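Local coordinates for protein HTH-type transcriptional regulator cbl (Escherichia coli K12, PDB 2FYI) that acts as a LysR-family DNA-binding transcription regulator that may be an accessory regulator of the cys regulon, represented here by its cofactor-binding domain, at residues G50-I55 with Q120-R125; E54-L59 with E71-D76; Y154-L159 with E175-L180. One frame throughout, in Å; residues are numbered along the deposited sequence. Where two conformers were deposited one is given.

Contact 1: residues G50-I55 with Q120-R125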
loop_
_atom_site.group_PDB
_atom_site.type_symbol
_atom_site.label_atom_id
_atom_site.label_comp_id
_atom_site.label_asym_id
_atom_site.label_seq_id
_atom_site.Cartn_x
_atom_site.Cartn_y
_atom_site.Cartn_z
ATOM N N GLY A 50 -4.823 -1.125 -7.015
ATOM C CA GLY A 50 -3.804 -0.722 -7.951
ATOM C C GLY A 50 -3.614 0.762 -7.949
ATOM O O GLY A 50 -4.289 1.456 -7.212
ATOM N N THR A 51 -2.677 1.233 -8.776
ATOM C CA THR A 51 -2.412 2.669 -8.972
ATOM C C THR A 51 -3.456 3.253 -9.918
ATOM O O THR A 51 -4.056 2.528 -10.710
ATOM C CB THR A 51 -1.036 2.913 -9.631
ATOM O OG1 THR A 51 -1.097 2.573 -11.028
ATOM C CG2 THR A 51 0.059 2.105 -8.946
ATOM N N PRO A 52 -3.657 4.574 -9.868
ATOM C CA PRO A 52 -4.724 5.156 -10.695
ATOM C C PRO A 52 -4.572 4.816 -12.178
ATOM O O PRO A 52 -5.554 4.586 -12.861
ATOM C CB PRO A 52 -4.580 6.659 -10.441
ATOM C CG PRO A 52 -3.882 6.740 -9.118
ATOM C CD PRO A 52 -2.930 5.589 -9.092
ATOM N N GLN A 53 -3.345 4.757 -12.664
ATOM C CA GLN A 53 -3.108 4.459 -14.065
ATOM C C GLN A 53 -3.447 3.000 -14.435
ATOM O O GLN A 53 -3.978 2.730 -15.524
ATOM C CB GLN A 53 -1.681 4.842 -14.431
ATOM C CG GLN A 53 -1.088 4.033 -15.568
ATOM C CD GLN A 53 0.166 4.700 -16.174
ATOM O OE1 GLN A 53 0.893 5.479 -15.492
ATOM N NE2 GLN A 53 0.415 4.410 -17.470
ATOM N N GLU A 54 -3.151 2.074 -13.522
ATOM C CA GLU A 54 -3.605 0.692 -13.642
ATOM C C GLU A 54 -5.114 0.600 -13.695
ATOM O O GLU A 54 -5.688 -0.176 -14.461
ATOM C CB GLU A 54 -3.183 -0.091 -12.417
ATOM C CG GLU A 54 -2.015 -1.001 -12.643
ATOM C CD GLU A 54 -1.114 -1.117 -11.428
ATOM O OE1 GLU A 54 -1.569 -0.937 -10.255
ATOM O OE2 GLU A 54 0.073 -1.382 -11.675
ATOM N N ILE A 55 -5.746 1.371 -12.827
ATOM C CA ILE A 55 -7.164 1.359 -12.710
ATOM C C ILE A 55 -7.783 1.786 -14.017
ATOM O O ILE A 55 -8.737 1.164 -14.500
ATOM C CB ILE A 55 -7.604 2.283 -11.616
ATOM C CG1 ILE A 55 -6.849 1.948 -10.333
ATOM C CG2 ILE A 55 -9.094 2.145 -11.403
ATOM C CD1 ILE A 55 -7.418 2.594 -9.088
ATOM N N GLN A 120 4.253 11.492 -6.168
ATOM C CA GLN A 120 3.563 12.280 -7.188
ATOM C C GLN A 120 2.659 11.391 -7.961
ATOM O O GLN A 120 3.019 10.264 -8.249
ATOM C CB GLN A 120 4.540 12.900 -8.165
ATOM C CG GLN A 120 5.757 13.454 -7.494
ATOM C CD GLN A 120 6.307 14.661 -8.218
ATOM O OE1 GLN A 120 6.938 14.542 -9.275
ATOM N NE2 GLN A 120 6.073 15.833 -7.655
ATOM N N GLY A 121 1.487 11.909 -8.306
ATOM C CA GLY A 121 0.521 11.165 -9.088
ATOM C C GLY A 121 -0.552 10.506 -8.251
ATOM O O GLY A 121 -1.544 10.006 -8.792
ATOM N N ILE A 122 -0.378 10.494 -6.933
ATOM C CA ILE A 122 -1.302 9.744 -6.087
ATOM C C ILE A 122 -1.717 10.417 -4.771
ATOM O O ILE A 122 -0.931 11.107 -4.109
ATOM C CB ILE A 122 -0.798 8.304 -5.791
ATOM C CG1 ILE A 122 0.431 8.328 -4.882
ATOM C CG2 ILE A 122 -0.513 7.563 -7.075
ATOM C CD1 ILE A 122 0.323 7.383 -3.764
ATOM N N THR A 123 -2.972 10.166 -4.413
ATOM C CA THR A 123 -3.663 10.789 -3.284
ATOM C C THR A 123 -3.435 12.301 -3.104
ATOM O O THR A 123 -3.050 12.797 -2.038
ATOM C CB THR A 123 -3.450 9.945 -2.022
ATOM O OG1 THR A 123 -3.734 8.593 -2.368
ATOM C CG2 THR A 123 -4.418 10.319 -0.921
ATOM N N GLY A 124 -3.669 13.015 -4.196
ATOM C CA GLY A 124 -3.742 14.461 -4.177
ATOM C C GLY A 124 -2.444 15.190 -3.963
ATOM O O GLY A 124 -2.442 16.315 -3.513
ATOM N N ARG A 125 -1.340 14.550 -4.306
ATOM C CA ARG A 125 -0.013 15.083 -4.029
ATOM C C ARG A 125 0.154 16.439 -4.685
ATOM O O ARG A 125 0.859 17.321 -4.172
ATOM C CB ARG A 125 1.051 14.099 -4.527
ATOM C CG ARG A 125 2.426 14.669 -4.624
ATOM C CD ARG A 125 2.974 15.102 -3.270
ATOM N NE ARG A 125 4.239 15.783 -3.511
ATOM C CZ ARG A 125 5.421 15.181 -3.622
ATOM N NH1 ARG A 125 5.562 13.873 -3.451
ATOM N NH2 ARG A 125 6.478 15.904 -3.901
#
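P52 and I122 meet through a small apolar contact, the two side chains lying at about a right angle to each other. The proline presents the CG and CD side of its ring, and in one of its two modelled conformers I122 answers with the branch methyl: I122 CG2 is 3.7 Å from P52 CD and 4.0 Å from P52 CG. In that conformer, chi1 of I122, 69°, puts CG1 between the backbone N and the carbonyl carbon and turns CG2 out beside N, facing the proline; this detail is less sure. Next to it, P52 CG also packs at 4.0 Å on the carbonyl G121 O, and the positive phi of G121 (98°) suits a glycine there.

The two capping bonds lie within 50-55, where T51 is the N-cap of helix 52-61 and forms a capping box with E54. E54 N donates to T51 OG1 over 3.3 Å, while T51 N returns a bond of 2.9 Å to E54 OE1, reaching that oxygen from above the carboxylate plane, 39° out of it. E54 OE1 also carries a salt bridge to R119 of the second subunit, so the cap and the dimer interface share one carboxylate oxygen.

The contact joins the start of helix 52-61, in one lobe of the periplasmic-binding-protein-like fold, to the loop between strand 115-118 and helix 125-134 in the other. In LysR regulators the cofactor cleft lies between these lobes. P52 also packs on E71, and T123 OG1 bonds to T23 OG1; R125, opening helix 125-134, is tied to D129 and to Y118 O.

Contact 2: residues E54-L59 with E71-D76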
loop_
_atom_site.group_PDB
_atom_site.type_symbol
_atom_site.label_atom_id
_atom_site.label_comp_id
_atom_site.label_asym_id
_atom_site.label_seq_id
_atom_site.Cartn_x
_atom_site.Cartn_y
_atom_site.Cartn_z
ATOM N N GLU A 54 -3.151 2.074 -13.522
ATOM C CA GLU A 54 -3.605 0.692 -13.642
ATOM C C GLU A 54 -5.114 0.600 -13.695
ATOM O O GLU A 54 -5.688 -0.176 -14.461
ATOM C CB GLU A 54 -3.183 -0.091 -12.417
ATOM C CG GLU A 54 -2.015 -1.001 -12.643
ATOM C CD GLU A 54 -1.114 -1.117 -11.428
ATOM O OE1 GLU A 54 -1.569 -0.937 -10.255
ATOM O OE2 GLU A 54 0.073 -1.382 -11.675
ATOM N N ILE A 55 -5.746 1.371 -12.827
ATOM C CA ILE A 55 -7.164 1.359 -12.710
ATOM C C ILE A 55 -7.783 1.786 -14.017
ATOM O O ILE A 55 -8.737 1.164 -14.500
ATOM C CB ILE A 55 -7.604 2.283 -11.616
ATOM C CG1 ILE A 55 -6.849 1.948 -10.333
ATOM C CG2 ILE A 55 -9.094 2.145 -11.403
ATOM C CD1 ILE A 55 -7.418 2.594 -9.088
ATOM N N ALA A 56 -7.232 2.832 -14.617
ATOM C CA ALA A 56 -7.730 3.286 -15.910
ATOM C C ALA A 56 -7.554 2.199 -16.968
ATOM O O ALA A 56 -8.448 1.950 -17.760
ATOM C CB ALA A 56 -7.039 4.564 -16.333
ATOM N N THR A 57 -6.406 1.539 -16.984
ATOM C CA THR A 57 -6.178 0.492 -17.952
ATOM C C THR A 57 -7.165 -0.645 -17.763
ATOM O O THR A 57 -7.724 -1.135 -18.733
ATOM C CB THR A 57 -4.782 -0.030 -17.812
ATOM O OG1 THR A 57 -3.895 1.015 -18.189
ATOM C CG2 THR A 57 -4.556 -1.206 -18.711
ATOM N N LEU A 58 -7.394 -1.065 -16.520
ATOM C CA LEU A 58 -8.300 -2.185 -16.285
ATOM C C LEU A 58 -9.684 -1.839 -16.785
ATOM O O LEU A 58 -10.381 -2.684 -17.319
ATOM C CB LEU A 58 -8.344 -2.575 -14.811
ATOM C CG LEU A 58 -7.045 -3.127 -14.207
ATOM C CD1 LEU A 58 -7.194 -3.084 -12.722
ATOM C CD2 LEU A 58 -6.726 -4.529 -14.664
ATOM N N LEU A 59 -10.082 -0.585 -16.628
ATOM C CA LEU A 59 -11.378 -0.185 -17.125
ATOM C C LEU A 59 -11.393 -0.226 -18.634
ATOM O O LEU A 59 -12.340 -0.742 -19.212
ATOM C CB LEU A 59 -11.759 1.198 -16.625
ATOM C CG LEU A 59 -12.317 1.332 -15.213
ATOM C CD1 LEU A 59 -12.685 2.780 -14.940
ATOM C CD2 LEU A 59 -13.517 0.450 -15.047
ATOM N N GLU A 71 -7.339 10.299 -8.913
ATOM C CA GLU A 71 -6.560 10.835 -10.012
ATOM C C GLU A 71 -6.913 10.158 -11.330
ATOM O O GLU A 71 -7.438 9.045 -11.361
ATOM C CB GLU A 71 -5.064 10.678 -9.727
ATOM C CG GLU A 71 -4.613 11.255 -8.376
ATOM C CD GLU A 71 -4.563 12.811 -8.353
ATOM O OE1 GLU A 71 -4.510 13.451 -9.445
ATOM O OE2 GLU A 71 -4.558 13.391 -7.232
ATOM N N ARG A 72 -6.659 10.863 -12.426
ATOM C CA ARG A 72 -6.671 10.263 -13.761
ATOM C C ARG A 72 -7.931 9.579 -14.242
ATOM O O ARG A 72 -7.795 8.713 -15.076
ATOM C CB ARG A 72 -5.601 9.151 -13.867
ATOM C CG ARG A 72 -4.193 9.561 -13.582
ATOM C CD ARG A 72 -3.333 9.144 -14.735
ATOM N NE ARG A 72 -1.905 9.142 -14.419
ATOM C CZ ARG A 72 -1.000 8.426 -15.098
ATOM N NH1 ARG A 72 -1.375 7.660 -16.132
ATOM N NH2 ARG A 72 0.285 8.462 -14.743
ATOM N N LEU A 73 -9.128 9.863 -13.748
ATOM C CA LEU A 73 -10.271 9.110 -14.271
ATOM C C LEU A 73 -11.135 10.093 -14.957
ATOM O O LEU A 73 -11.810 9.771 -15.929
ATOM C CB LEU A 73 -11.084 8.370 -13.186
ATOM C CG LEU A 73 -10.469 7.160 -12.461
ATOM C CD1 LEU A 73 -11.436 6.504 -11.495
ATOM C CD2 LEU A 73 -9.935 6.162 -13.445
ATOM N N SER A 74 -11.123 11.318 -14.467
ATOM C CA SER A 74 -12.021 12.296 -15.036
ATOM C C SER A 74 -11.404 12.969 -16.248
ATOM O O SER A 74 -12.024 13.806 -16.873
ATOM C CB SER A 74 -12.447 13.310 -13.999
ATOM O OG SER A 74 -11.336 14.047 -13.595
ATOM N N ASN A 75 -10.185 12.579 -16.594
ATOM C CA ASN A 75 -9.527 13.185 -17.730
ATOM C C ASN A 75 -9.107 12.205 -18.801
ATOM O O ASN A 75 -8.256 12.498 -19.625
ATOM C CB ASN A 75 -8.371 14.065 -17.262
ATOM C CG ASN A 75 -8.828 15.474 -16.904
ATOM O OD1 ASN A 75 -8.085 16.242 -16.286
ATOM N ND2 ASN A 75 -10.065 15.824 -17.295
ATOM N N ASP A 76 -9.738 11.046 -18.814
ATOM C CA ASP A 76 -9.413 10.065 -19.819
ATOM C C ASP A 76 -10.541 10.007 -20.837
ATOM O O ASP A 76 -11.695 9.763 -20.487
ATOM C CB ASP A 76 -9.212 8.710 -19.164
ATOM C CG ASP A 76 -8.756 7.635 -20.145
ATOM O OD1 ASP A 76 -9.073 7.701 -21.376
ATOM O OD2 ASP A 76 -8.081 6.699 -19.635
#
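A56 turns its single methyl into the bend made by 71-76 and is met there by three different groups. D76 points its CB toward the helix, and with CG anti to the backbone N (chi1 -175°) its carboxylate extends to A56, OD2 lying 4.1 Å from A56 CB. The other carboxylate oxygen, D76 OD1, takes a hydrogen bond from Q78 N, which helps fix the rotation of the group. L73 starts off across the helix rather than at it, but its chain bends in at the end, so that L73 CD2 comes within 4.4 Å of both A56 CA and A56 CB. The carbonyl R72 O completes the set, 4.4 Å from A56 CB. Helix 52-61 is the connection of a beta-alpha-beta crossover: it links the parallel strands 43-49 and 66-69, with strand 14-20 between them in the sheet, and the loop after 66-69 passes the helix and makes a type I turn from L73 to D76. One turn of the helix apart, I55 and L59 also face this loop at slightly longer range. L79, in strand 79-94, touches A56, L59 and L73 alike, while R72 reaches the first turn of the helix, with a weak hydrogen bond from NH2 to Q53 OE1.

Contact 3: residues Y154-L159 with E175-L180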
loop_
_atom_site.group_PDB
_atom_site.type_symbol
_atom_site.label_atom_id
_atom_site.label_comp_id
_atom_site.label_asym_id
_atom_site.label_seq_id
_atom_site.Cartn_x
_atom_site.Cartn_y
_atom_site.Cartn_z
ATOM N N TYR A 154 6.044 6.116 9.853
ATOM C CA TYR A 154 7.273 6.899 9.885
ATOM C C TYR A 154 7.115 8.185 10.687
ATOM O O TYR A 154 8.109 8.722 11.217
ATOM C CB TYR A 154 7.917 7.044 8.480
ATOM C CG TYR A 154 8.554 5.747 8.180
ATOM C CD1 TYR A 154 7.855 4.744 7.510
ATOM C CD2 TYR A 154 9.778 5.446 8.712
ATOM C CE1 TYR A 154 8.430 3.481 7.311
ATOM C CE2 TYR A 154 10.350 4.189 8.543
ATOM C CZ TYR A 154 9.682 3.213 7.841
ATOM O OH TYR A 154 10.273 1.957 7.702
ATOM N N VAL A 155 5.877 8.663 10.809
ATOM C CA VAL A 155 5.638 9.833 11.640
ATOM C C VAL A 155 5.802 9.383 13.081
ATOM O O VAL A 155 6.451 10.041 13.900
ATOM C CB VAL A 155 4.228 10.409 11.427
ATOM C CG1 VAL A 155 3.876 11.393 12.530
ATOM C CG2 VAL A 155 4.079 11.027 10.012
ATOM N N ALA A 156 5.226 8.232 13.383
ATOM C CA ALA A 156 5.360 7.648 14.705
ATOM C C ALA A 156 6.824 7.403 15.025
ATOM O O ALA A 156 7.243 7.626 16.130
ATOM C CB ALA A 156 4.589 6.368 14.788
ATOM N N LEU A 157 7.611 6.966 14.052
ATOM C CA LEU A 157 9.004 6.641 14.275
ATOM C C LEU A 157 9.859 7.853 14.559
ATOM O O LEU A 157 10.909 7.719 15.157
ATOM C CB LEU A 157 9.572 5.979 13.045
ATOM C CG LEU A 157 10.830 5.184 13.333
ATOM C CD1 LEU A 157 10.438 3.954 14.115
ATOM C CD2 LEU A 157 11.463 4.769 12.027
ATOM N N GLY A 158 9.454 9.034 14.106
ATOM C CA GLY A 158 10.279 10.195 14.280
ATOM C C GLY A 158 10.888 10.767 13.019
ATOM O O GLY A 158 11.464 11.853 13.045
ATOM N N LEU A 159 10.754 10.082 11.892
ATOM C CA LEU A 159 11.372 10.539 10.651
ATOM C C LEU A 159 10.980 11.940 10.165
ATOM O O LEU A 159 11.790 12.563 9.470
ATOM C CB LEU A 159 11.065 9.555 9.556
ATOM C CG LEU A 159 11.968 9.621 8.339
ATOM C CD1 LEU A 159 13.379 9.135 8.698
ATOM C CD2 LEU A 159 11.357 8.767 7.236
ATOM N N GLU A 175 -2.389 6.323 18.357
ATOM C CA GLU A 175 -2.073 6.416 19.799
ATOM C C GLU A 175 -1.632 7.788 20.327
ATOM O O GLU A 175 -2.327 8.433 21.110
ATOM C CB GLU A 175 -0.973 5.390 20.151
ATOM C CG GLU A 175 -0.071 4.888 18.937
ATOM C CD GLU A 175 0.869 5.961 18.252
ATOM O OE1 GLU A 175 1.699 6.633 18.923
ATOM O OE2 GLU A 175 0.798 6.087 17.006
ATOM N N ASN A 176 -0.440 8.192 19.903
ATOM C CA ASN A 176 0.224 9.399 20.357
ATOM C C ASN A 176 0.499 10.322 19.199
ATOM O O ASN A 176 1.484 11.063 19.207
ATOM C CB ASN A 176 1.569 9.066 20.992
ATOM C CG ASN A 176 1.431 8.201 22.199
ATOM O OD1 ASN A 176 1.452 8.699 23.324
ATOM N ND2 ASN A 176 1.266 6.897 21.986
ATOM N N LEU A 177 -0.341 10.240 18.182
ATOM C CA LEU A 177 -0.270 11.172 17.092
ATOM C C LEU A 177 -1.520 12.008 17.157
ATOM O O LEU A 177 -2.507 11.603 17.767
ATOM C CB LEU A 177 -0.233 10.436 15.764
ATOM C CG LEU A 177 0.831 9.375 15.554
ATOM C CD1 LEU A 177 0.794 8.981 14.097
ATOM C CD2 LEU A 177 2.195 9.900 15.945
ATOM N N ILE A 178 -1.484 13.167 16.507
ATOM C CA ILE A 178 -2.626 14.076 16.451
ATOM C C ILE A 178 -2.751 14.656 15.037
ATOM O O ILE A 178 -1.737 14.882 14.362
ATOM C CB ILE A 178 -2.494 15.185 17.528
ATOM C CG1 ILE A 178 -3.551 16.271 17.347
ATOM C CG2 ILE A 178 -1.095 15.779 17.527
ATOM C CD1 ILE A 178 -3.731 17.153 18.585
ATOM N N ARG A 179 -3.985 14.862 14.578
ATOM C CA ARG A 179 -4.230 15.463 13.259
ATOM C C ARG A 179 -4.460 16.974 13.369
ATOM O O ARG A 179 -5.327 17.401 14.087
ATOM C CB ARG A 179 -5.426 14.783 12.593
ATOM C CG ARG A 179 -5.043 13.565 11.780
ATOM C CD ARG A 179 -6.065 12.394 11.853
ATOM N NE ARG A 179 -5.494 11.159 11.278
ATOM C CZ ARG A 179 -5.381 10.917 9.959
ATOM N NH1 ARG A 179 -5.838 11.802 9.065
ATOM N NH2 ARG A 179 -4.830 9.781 9.527
ATOM N N LEU A 180 -3.674 17.790 12.690
ATOM C CA LEU A 180 -3.924 19.229 12.716
ATOM C C LEU A 180 -4.627 19.640 11.418
ATOM O O LEU A 180 -4.291 19.143 10.318
ATOM C CB LEU A 180 -2.627 19.998 12.900
ATOM C CG LEU A 180 -1.727 19.623 14.093
ATOM C CD1 LEU A 180 -0.462 20.468 14.234
ATOM C CD2 LEU A 180 -2.554 19.701 15.331
#
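L177 lies against the last turn of helix 148-157, touching V155 and A156, in the lobe of the LysR cofactor-binding domain where this helix packs on the central sheet. Strand 177-180 pairs antiparallel with strand 79-94 there. From the strand, L177 CB points toward the helix but is itself too far back to touch it. Its CG lies beside the backbone N (chi1 -54°), which carries the branch point forward, still short of contact. The two methyls do the work. CD1 comes to 4.2 Å from V155 CG1. CD2 goes further and settles over the helix backbone: L177 CD2 is 4.1 Å from V155 CG1, 4.1 Å from A156 CA and 4.4 Å from A156 CB, so one methyl fits between the two neighbouring residues. V155 meets it with CG1, which stands anti to its own backbone N (chi1 166°), the leucine and valine side chains running askew to each other. Beyond them, L177 also touches L92, and V155 touches P94 and I116. E175 adds a loose outer contact, its OE2 being 4.4 Å from A156 CB, though this residue is poorly ordered. On its other side the helix faces the second subunit, where Y154 OH bonds to A25 O. The helix ends in a Schellman motif at G158, which takes a positive phi, and G158 N donates to V155 O at 3.2 Å.

From the N terminus, contacts 1 and 2 both open on helix 52-61, sharing E54 and I55. Contact 2 closes first: its short loop takes in strand 66-69 and brings the following turn back to the same helix. Contact 1 closes much later, after strand 79-94 has carried the chain into the other lobe, and its span therefore encloses that of contact 2. The two touch directly, E71 reaching both P52 and G124. Contact 3 opens only after contact 1 has closed and joins a helix end to strand 177-180 within the second lobe, its centre about 24 Å from that of contact 1 and 32 Å from that of contact 2.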